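Local coordinates for Glyoxalase/bleomycin resisance protein/dioxygenase (Streptomyces sp. CB03234, PDB 5UJP) that belongs to the glyoxalase/bleomycin resistance superfamily, binds calcium and riboflavin, and is only tentatively assigned a dioxygenase activity, at residues A[100-103]-A[109-112]; A[27-32]-A[38-43]; A[72-77]-A[89-94]. All blocks are in the same frame, centred on the assembly; numbering follows the deposited sequence.

Interaction 1: A[100-103]-A[109-112]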
loop_
_atom_site.group_PDB
_atom_site.type_symbol
_atom_site.label_atom_id
_atom_site.label_comp_id
_atom_site.label_asym_id
_atom_site.label_seq_id
_atom_site.Cartn_x
_atom_site.Cartn_y
_atom_site.Cartn_z
ATOM N N ALA A 100 6.532 -8.730 -12.293
ATOM C CA ALA A 100 5.366 -9.326 -12.911
ATOM C C ALA A 100 4.136 -8.860 -12.166
ATOM O O ALA A 100 4.214 -8.404 -11.022
ATOM C CB ALA A 100 5.414 -10.848 -12.817
HETATM N N MSE A 101 2.970 -8.958 -12.830
HETATM C CA MSE A 101 1.708 -8.540 -12.224
HETATM C C MSE A 101 0.728 -9.685 -12.318
HETATM O O MSE A 101 0.745 -10.440 -13.295
HETATM C CB MSE A 101 1.145 -7.342 -12.998
HETATM C CG MSE A 101 2.212 -6.407 -13.537
HETATM SE SE MSE A 101 3.263 -5.543 -12.125
HETATM C CE MSE A 101 1.848 -4.464 -11.339
ATOM N N PHE A 102 -0.126 -9.826 -11.325
ATOM C CA PHE A 102 -1.227 -10.745 -11.409
ATOM C C PHE A 102 -2.466 -10.120 -10.777
ATOM O O PHE A 102 -2.387 -9.147 -10.018
ATOM C CB PHE A 102 -0.904 -12.087 -10.751
ATOM C CG PHE A 102 -0.645 -12.027 -9.246
ATOM C CD1 PHE A 102 0.622 -11.772 -8.740
ATOM C CD2 PHE A 102 -1.678 -12.331 -8.337
ATOM C CE1 PHE A 102 0.867 -11.774 -7.374
ATOM C CE2 PHE A 102 -1.440 -12.326 -6.972
ATOM C CZ PHE A 102 -0.160 -12.018 -6.477
ATOM N N SER A 103 -3.619 -10.662 -11.117
ATOM C CA SER A 103 -4.889 -10.113 -10.685
ATOM C C SER A 103 -5.568 -11.081 -9.728
ATOM O O SER A 103 -5.479 -12.307 -9.902
ATOM C CB SER A 103 -5.815 -9.913 -11.896
ATOM O OG SER A 103 -5.420 -8.806 -12.691
ATOM N N VAL A 109 -4.772 -5.589 -8.825
ATOM C CA VAL A 109 -3.511 -5.996 -9.442
ATOM C C VAL A 109 -2.427 -5.967 -8.374
ATOM O O VAL A 109 -2.186 -4.921 -7.731
ATOM C CB VAL A 109 -3.120 -5.062 -10.601
ATOM C CG1 VAL A 109 -1.794 -5.516 -11.238
ATOM C CG2 VAL A 109 -4.209 -5.046 -11.668
ATOM N N ILE A 110 -1.765 -7.099 -8.200
ATOM C CA ILE A 110 -0.657 -7.256 -7.253
ATOM C C ILE A 110 0.608 -7.368 -8.092
ATOM O O ILE A 110 0.666 -8.194 -9.004
ATOM C CB ILE A 110 -0.829 -8.513 -6.375
ATOM C CG1 ILE A 110 -2.238 -8.526 -5.733
ATOM C CG2 ILE A 110 0.355 -8.642 -5.413
ATOM C CD1 ILE A 110 -2.484 -7.382 -4.755
ATOM N N GLY A 111 1.596 -6.518 -7.826
ATOM C CA GLY A 111 2.880 -6.586 -8.505
ATOM C C GLY A 111 3.931 -7.259 -7.641
ATOM O O GLY A 111 3.932 -7.124 -6.419
ATOM N N LEU A 112 4.834 -8.001 -8.292
ATOM C CA LEU A 112 5.974 -8.642 -7.637
ATOM C C LEU A 112 7.214 -8.136 -8.340
ATOM O O LEU A 112 7.251 -8.090 -9.568
ATOM C CB LEU A 112 5.925 -10.173 -7.794
ATOM C CG LEU A 112 4.708 -10.847 -7.172
ATOM C CD1 LEU A 112 4.713 -12.358 -7.537
ATOM C CD2 LEU A 112 4.697 -10.653 -5.689
#

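Interaction 2: A[27-32]-A[38-43]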
loop_
_atom_site.group_PDB
_atom_site.type_symbol
_atom_site.label_atom_id
_atom_site.label_comp_id
_atom_site.label_asym_id
_atom_site.label_seq_id
_atom_site.Cartn_x
_atom_site.Cartn_y
_atom_site.Cartn_z
ATOM N N LEU A 27 -1.387 -16.495 6.508
ATOM C CA LEU A 27 -2.504 -15.900 7.228
ATOM C C LEU A 27 -1.992 -15.406 8.565
ATOM O O LEU A 27 -1.476 -16.194 9.365
ATOM C CB LEU A 27 -3.623 -16.925 7.443
ATOM C CG LEU A 27 -4.899 -16.425 8.134
ATOM C CD1 LEU A 27 -5.632 -15.375 7.304
ATOM C CD2 LEU A 27 -5.862 -17.615 8.392
ATOM N N LEU A 28 -2.126 -14.094 8.808
ATOM C CA LEU A 28 -1.725 -13.534 10.088
ATOM C C LEU A 28 -2.882 -13.366 11.059
ATOM O O LEU A 28 -2.665 -13.420 12.276
ATOM C CB LEU A 28 -1.044 -12.172 9.898
ATOM C CG LEU A 28 0.217 -12.175 9.035
ATOM C CD1 LEU A 28 0.862 -10.798 9.019
ATOM C CD2 LEU A 28 1.189 -13.282 9.490
ATOM N N ALA A 29 -4.093 -13.115 10.570
ATOM C CA ALA A 29 -5.208 -12.919 11.479
ATOM C C ALA A 29 -6.493 -13.052 10.685
ATOM O O ALA A 29 -6.523 -12.745 9.490
ATOM C CB ALA A 29 -5.178 -11.508 12.072
ATOM N N ASP A 30 -7.535 -13.547 11.361
ATOM C CA ASP A 30 -8.886 -13.631 10.804
ATOM C C ASP A 30 -9.827 -13.565 12.000
ATOM O O ASP A 30 -10.156 -14.590 12.592
ATOM C CB ASP A 30 -9.070 -14.931 10.041
ATOM C CG ASP A 30 -10.398 -14.992 9.306
ATOM O OD1 ASP A 30 -11.213 -14.056 9.497
ATOM O OD2 ASP A 30 -10.620 -15.946 8.533
ATOM N N GLN A 31 -10.228 -12.350 12.359
ATOM C CA GLN A 31 -10.903 -12.114 13.625
ATOM C C GLN A 31 -11.719 -10.847 13.476
ATOM O O GLN A 31 -11.479 -10.053 12.560
ATOM C CB GLN A 31 -9.870 -11.946 14.757
ATOM C CG GLN A 31 -8.931 -10.766 14.549
ATOM C CD GLN A 31 -7.736 -10.734 15.487
ATOM O OE1 GLN A 31 -7.077 -11.754 15.724
ATOM N NE2 GLN A 31 -7.443 -9.544 16.024
ATOM N N PRO A 32 -12.722 -10.651 14.319
ATOM C CA PRO A 32 -13.478 -9.390 14.278
ATOM C C PRO A 32 -12.570 -8.180 14.478
ATOM O O PRO A 32 -11.675 -8.188 15.330
ATOM C CB PRO A 32 -14.467 -9.536 15.442
ATOM C CG PRO A 32 -14.667 -10.995 15.582
ATOM C CD PRO A 32 -13.331 -11.633 15.240
ATOM N N TRP A 38 -11.492 -8.644 10.181
ATOM C CA TRP A 38 -10.094 -8.273 9.989
ATOM C C TRP A 38 -9.354 -9.506 9.484
ATOM O O TRP A 38 -9.126 -10.459 10.240
ATOM C CB TRP A 38 -9.479 -7.732 11.289
ATOM C CG TRP A 38 -8.032 -7.304 11.112
ATOM C CD1 TRP A 38 -6.898 -8.088 11.236
ATOM C CD2 TRP A 38 -7.565 -5.997 10.712
ATOM N NE1 TRP A 38 -5.772 -7.327 10.994
ATOM C CE2 TRP A 38 -6.152 -6.055 10.647
ATOM C CE3 TRP A 38 -8.206 -4.793 10.408
ATOM C CZ2 TRP A 38 -5.377 -4.948 10.297
ATOM C CZ3 TRP A 38 -7.434 -3.690 10.086
ATOM C CH2 TRP A 38 -6.029 -3.785 10.016
ATOM N N LEU A 39 -8.989 -9.481 8.206
ATOM C CA LEU A 39 -8.416 -10.624 7.500
ATOM C C LEU A 39 -7.088 -10.139 6.933
ATOM O O LEU A 39 -7.071 -9.336 5.989
ATOM C CB LEU A 39 -9.378 -11.049 6.393
ATOM C CG LEU A 39 -8.918 -12.207 5.491
ATOM C CD1 LEU A 39 -8.540 -13.477 6.291
ATOM C CD2 LEU A 39 -10.005 -12.494 4.421
ATOM N N GLN A 40 -5.985 -10.602 7.525
ATOM C CA GLN A 40 -4.669 -10.041 7.266
ATOM C C GLN A 40 -3.712 -11.135 6.813
ATOM O O GLN A 40 -3.623 -12.184 7.457
ATOM C CB GLN A 40 -4.142 -9.347 8.525
ATOM C CG GLN A 40 -2.808 -8.632 8.330
ATOM C CD GLN A 40 -2.370 -7.922 9.586
ATOM O OE1 GLN A 40 -3.059 -7.950 10.605
ATOM N NE2 GLN A 40 -1.211 -7.333 9.539
ATOM N N VAL A 41 -2.983 -10.878 5.720
ATOM C CA VAL A 41 -2.045 -11.834 5.128
ATOM C C VAL A 41 -0.718 -11.144 4.845
ATOM O O VAL A 41 -0.621 -9.921 4.766
ATOM C CB VAL A 41 -2.607 -12.499 3.856
ATOM C CG1 VAL A 41 -3.939 -13.127 4.195
ATOM C CG2 VAL A 41 -2.713 -11.512 2.715
ATOM N N ALA A 42 0.336 -11.951 4.693
ATOM C CA ALA A 42 1.631 -11.361 4.340
ATOM C C ALA A 42 2.485 -12.410 3.653
ATOM O O ALA A 42 2.427 -13.581 4.046
ATOM C CB ALA A 42 2.378 -10.847 5.597
ATOM N N PRO A 43 3.311 -12.031 2.686
ATOM C CA PRO A 43 4.245 -12.993 2.101
ATOM C C PRO A 43 5.183 -13.507 3.165
ATOM O O PRO A 43 5.532 -12.797 4.119
ATOM C CB PRO A 43 5.020 -12.163 1.066
ATOM C CG PRO A 43 4.191 -11.045 0.751
ATOM C CD PRO A 43 3.495 -10.696 2.079
#

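Interaction 3: A[72-77]-A[89-94]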
loop_
_atom_site.group_PDB
_atom_site.type_symbol
_atom_site.label_atom_id
_atom_site.label_comp_id
_atom_site.label_asym_id
_atom_site.label_seq_id
_atom_site.Cartn_x
_atom_site.Cartn_y
_atom_site.Cartn_z
ATOM N N ASP A 72 11.997 -12.898 -4.018
ATOM C CA ASP A 72 13.363 -13.306 -4.328
ATOM C C ASP A 72 13.465 -14.108 -5.598
ATOM O O ASP A 72 14.582 -14.350 -6.049
ATOM C CB ASP A 72 13.972 -14.075 -3.157
ATOM C CG ASP A 72 14.103 -13.197 -1.911
ATOM O OD1 ASP A 72 14.225 -11.958 -2.068
ATOM O OD2 ASP A 72 14.054 -13.733 -0.792
ATOM N N ASP A 73 12.347 -14.502 -6.193
ATOM C CA ASP A 73 12.371 -15.308 -7.413
ATOM C C ASP A 73 11.053 -15.095 -8.151
ATOM O O ASP A 73 10.089 -15.853 -7.987
ATOM C CB ASP A 73 12.587 -16.779 -7.067
ATOM C CG ASP A 73 12.816 -17.639 -8.279
ATOM O OD1 ASP A 73 12.518 -17.188 -9.401
ATOM O OD2 ASP A 73 13.286 -18.786 -8.080
ATOM N N VAL A 74 10.983 -14.041 -8.950
ATOM C CA VAL A 74 9.715 -13.731 -9.619
ATOM C C VAL A 74 9.344 -14.793 -10.656
ATOM O O VAL A 74 8.156 -15.059 -10.865
ATOM C CB VAL A 74 9.731 -12.303 -10.211
ATOM C CG1 VAL A 74 10.764 -12.178 -11.369
ATOM C CG2 VAL A 74 8.362 -11.898 -10.653
ATOM N N ASP A 75 10.325 -15.405 -11.318
ATOM C CA ASP A 75 10.003 -16.453 -12.292
ATOM C C ASP A 75 9.348 -17.651 -11.619
ATOM O O ASP A 75 8.398 -18.249 -12.169
ATOM C CB ASP A 75 11.255 -16.848 -13.076
ATOM C CG ASP A 75 11.737 -15.715 -13.966
ATOM O OD1 ASP A 75 12.382 -14.780 -13.466
ATOM O OD2 ASP A 75 11.434 -15.724 -15.166
ATOM N N ALA A 76 9.853 -18.046 -10.439
ATOM C CA ALA A 76 9.223 -19.138 -9.698
ATOM C C ALA A 76 7.810 -18.785 -9.301
ATOM O O ALA A 76 6.898 -19.614 -9.406
ATOM C CB ALA A 76 10.024 -19.465 -8.449
ATOM N N ASP A 77 7.618 -17.565 -8.806
ATOM C CA ASP A 77 6.282 -17.144 -8.417
ATOM C C ASP A 77 5.327 -17.206 -9.604
ATOM O O ASP A 77 4.182 -17.671 -9.461
ATOM C CB ASP A 77 6.325 -15.712 -7.895
ATOM C CG ASP A 77 7.071 -15.586 -6.576
ATOM O OD1 ASP A 77 7.273 -16.596 -5.873
ATOM O OD2 ASP A 77 7.461 -14.441 -6.264
ATOM N N ASP A 89 1.004 -11.331 -15.936
ATOM C CA ASP A 89 1.661 -10.500 -16.942
ATOM C C ASP A 89 3.129 -10.410 -16.557
ATOM O O ASP A 89 3.477 -9.878 -15.494
ATOM C CB ASP A 89 1.023 -9.113 -16.971
ATOM C CG ASP A 89 1.571 -8.216 -18.083
ATOM O OD1 ASP A 89 2.395 -8.665 -18.887
ATOM O OD2 ASP A 89 1.132 -7.039 -18.160
ATOM N N GLY A 90 3.986 -10.955 -17.399
ATOM C CA GLY A 90 5.398 -10.947 -17.104
ATOM C C GLY A 90 5.884 -12.359 -16.919
ATOM O O GLY A 90 5.172 -13.315 -17.253
ATOM N N PRO A 91 7.094 -12.530 -16.346
ATOM C CA PRO A 91 7.981 -11.458 -15.891
ATOM C C PRO A 91 8.579 -10.640 -17.015
ATOM O O PRO A 91 8.690 -11.127 -18.156
ATOM C CB PRO A 91 9.106 -12.203 -15.165
ATOM C CG PRO A 91 8.546 -13.510 -14.805
ATOM C CD PRO A 91 7.594 -13.850 -15.935
ATOM N N LYS A 92 8.942 -9.404 -16.687
ATOM C CA LYS A 92 9.631 -8.494 -17.592
ATOM C C LYS A 92 10.727 -7.730 -16.847
ATOM O O LYS A 92 10.561 -7.322 -15.695
ATOM C CB LYS A 92 8.641 -7.507 -18.244
ATOM N N ASN A 93 11.845 -7.522 -17.524
ATOM C CA ASN A 93 12.950 -6.784 -16.944
ATOM C C ASN A 93 12.719 -5.284 -17.046
ATOM O O ASN A 93 12.144 -4.796 -18.018
ATOM C CB ASN A 93 14.230 -7.135 -17.699
ATOM C CG ASN A 93 14.764 -8.449 -17.266
ATOM O OD1 ASN A 93 14.459 -8.886 -16.157
ATOM N ND2 ASN A 93 15.556 -9.100 -18.103
ATOM N N THR A 94 13.194 -4.560 -16.044
ATOM C CA THR A 94 13.267 -3.102 -16.051
ATOM C C THR A 94 14.648 -2.783 -15.526
ATOM O O THR A 94 15.396 -3.693 -15.164
ATOM C CB THR A 94 12.200 -2.506 -15.121
ATOM O OG1 THR A 94 12.606 -2.630 -13.759
ATOM C CG2 THR A 94 10.835 -3.202 -15.295
#

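Interaction 1: A[100-103]-A[109-112]
With chi1 at 64°, Phe102 holds its ring between its own backbone N and carbonyl carbon, and from there the ring leans across to Ile110. The branched Ile110 CB lies over one face, offset toward the rim, and is 3.6 Å from Phe102 CZ. This is a CH-pi contact. Ile110 CG2 is the nearer branch, 3.7 Å from Phe102 CE1. CG1 stays farther out, near CE2 and CZ. Leu112 comes from another direction. Its CG sits at the ring edge, in the ring plane, and Leu112 CD1 is 3.9 Å from Phe102 CE1. The ring is buried, and Phe18 and Val23 of helix 12-23 and Leu81 of helix 74-83 also touch it.

Met101, Ser103 and Val109 lie on the other face of the sheet from Phe102, Ile110 and Leu112. Met101 is selenomethionine, and its chain bends at chi2 and chi3. The bends bring Met101 CE to 3.8 Å from Val109 CG1. They also bring CE to 3.7 Å from Gly111 CA, where the glycine has no side chain to intervene.

The strands run antiparallel, with 154° between their directions. Ala100 pairs with Leu112 and Phe102 with Ile110, each through two backbone hydrogen bonds. Leu112 N reaches Ala100 O at 2.8 Å, and Ile110 N reaches Phe102 O at the same 2.8 Å. Met101 with Gly111 and Ser103 with Val109 are non-hydrogen-bonded pairs. CA-H...O contacts fill in between, such as Gly111 CA to Ala100 O. Gly111 continues the sheet to strand 67-70. The contact is thus the C-terminal beta hairpin, at the middle of the second four-stranded mixed sheet of the VOC fold.

Interaction 2: A[27-32]-A[38-43]
The indole of Trp38 is met at its edge by both Ala29 and Gln40. The two segments form a beta hairpin interrupted by a classic beta bulge. Ala29 CB lies near the ring plane, 3.9 Å from Trp38 CD1. Gln40 OE1 also lies in the ring plane and accepts from Trp38 NE1 at 2.8 Å. Relative to the amide, the indole N-H arrives above the carbonyl plane, 37° out of it. The extended Gln40 side chain, with CG anti to the backbone N (chi1 -176°), carries OE1 to that spot. Gln40 NE2 bonds Ser49 OG of strand 48-53, so both ends of the amide are held and its flip is fixed.

At the bulge, Leu28 and Ala29 both face Gln40. Leu28 N donates to Gln40 O at 2.8 Å, and Ala29 N gives a longer bond to the same oxygen at 3.3 Å. Both donors come from the same face of that carbonyl. The extra residue shifts the register by one and turns Leu28 toward the partner strand, where its CD1 touches Ala42 CB at 3.7 Å.

Leu27, Asp30, Leu39 and Val41 share one side of the sheet. Leu27 and Leu39 cross at about a right angle, with their CD1 atoms 3.6 Å apart. Asp30 lies beside Leu39 and points the same way; its carboxylate forms salt bridges with Lys16 and Arg37. Gln31 binds riboflavin in another structure of this protein; the ligand is not bound here. It closes the ladder: Trp38 N donates to Gln31 O at 2.8 Å, and Trp38 CB sits 3.3 Å from that oxygen.

Interaction 3: A[72-77]-A[89-94]
Pro91, on strand 88-94, outermost of its sheet within this chain, faces Val74 and Asp75 in the first turn of helix 74-83. The nearest CA atoms are those of Asp75 and Pro91, 6.5 Å apart. The peptide bond before Pro91 is cis. Gly90, just ahead of it, has a positive phi of 115°, in a backbone shape that suits glycine.

Asp73 is the N-cap of the helix, and Asp73 OD1 accepts from Ala76 N at 3.0 Å. That N-H comes from above the carboxylate plane. The main chain adds a bond of 3.1 Å from Asp77 N to Asp73 O. Val74 N is taken up by OE1 of the C-terminal residue Gln114.

Two side chains touch the proline ring. Val74 has CG1 in the position between its N and its carbonyl carbon (chi1 66°), and this branch lies 4.1 Å from Pro91 CB. The two side chains slide past each other in opposite directions. Asp75 crosses obliquely and brings OD2 to 3.7 Å from Pro91 CG. Its carboxylate is mainly engaged by Arg98 of strand 97-103, whose NE forms a salt bridge with Asp75 OD1. Arg98 NH1 also bonds Asn93 OD1, so this arginine links the helix to the strand on which Pro91 sits.

The direct contact is small and rests on van der Waals packing. Its polar part runs through Arg98. That pairing, together with the nearby helix N-terminus, would tend to stabilise the negative charge of Asp75 beside an apolar proline ring.

Interactions 1 and 3 have centres 10 Å apart and touch directly. Met101 O is 2.8 Å from Asp89 N, joining neighbouring strands of one sheet. Ala100 CB packs on Val74 CG2 at 3.8 Å, joining that sheet to helix 74-83. Interaction 2 is on the opposite side of the chain's centre, in the other sheet, its centre about 20 Å and 26 Å from theirs. Residues that bind riboflavin in another structure of this protein lie in or near all three contacts; no riboflavin is bound here. Gln31 lies within interaction 2, while the side chain of Gln99 is about 4 Å from that of Met101 and about 6 Å from that of Val74. The calcium ion is about 10 Å from the Ala42 side chain.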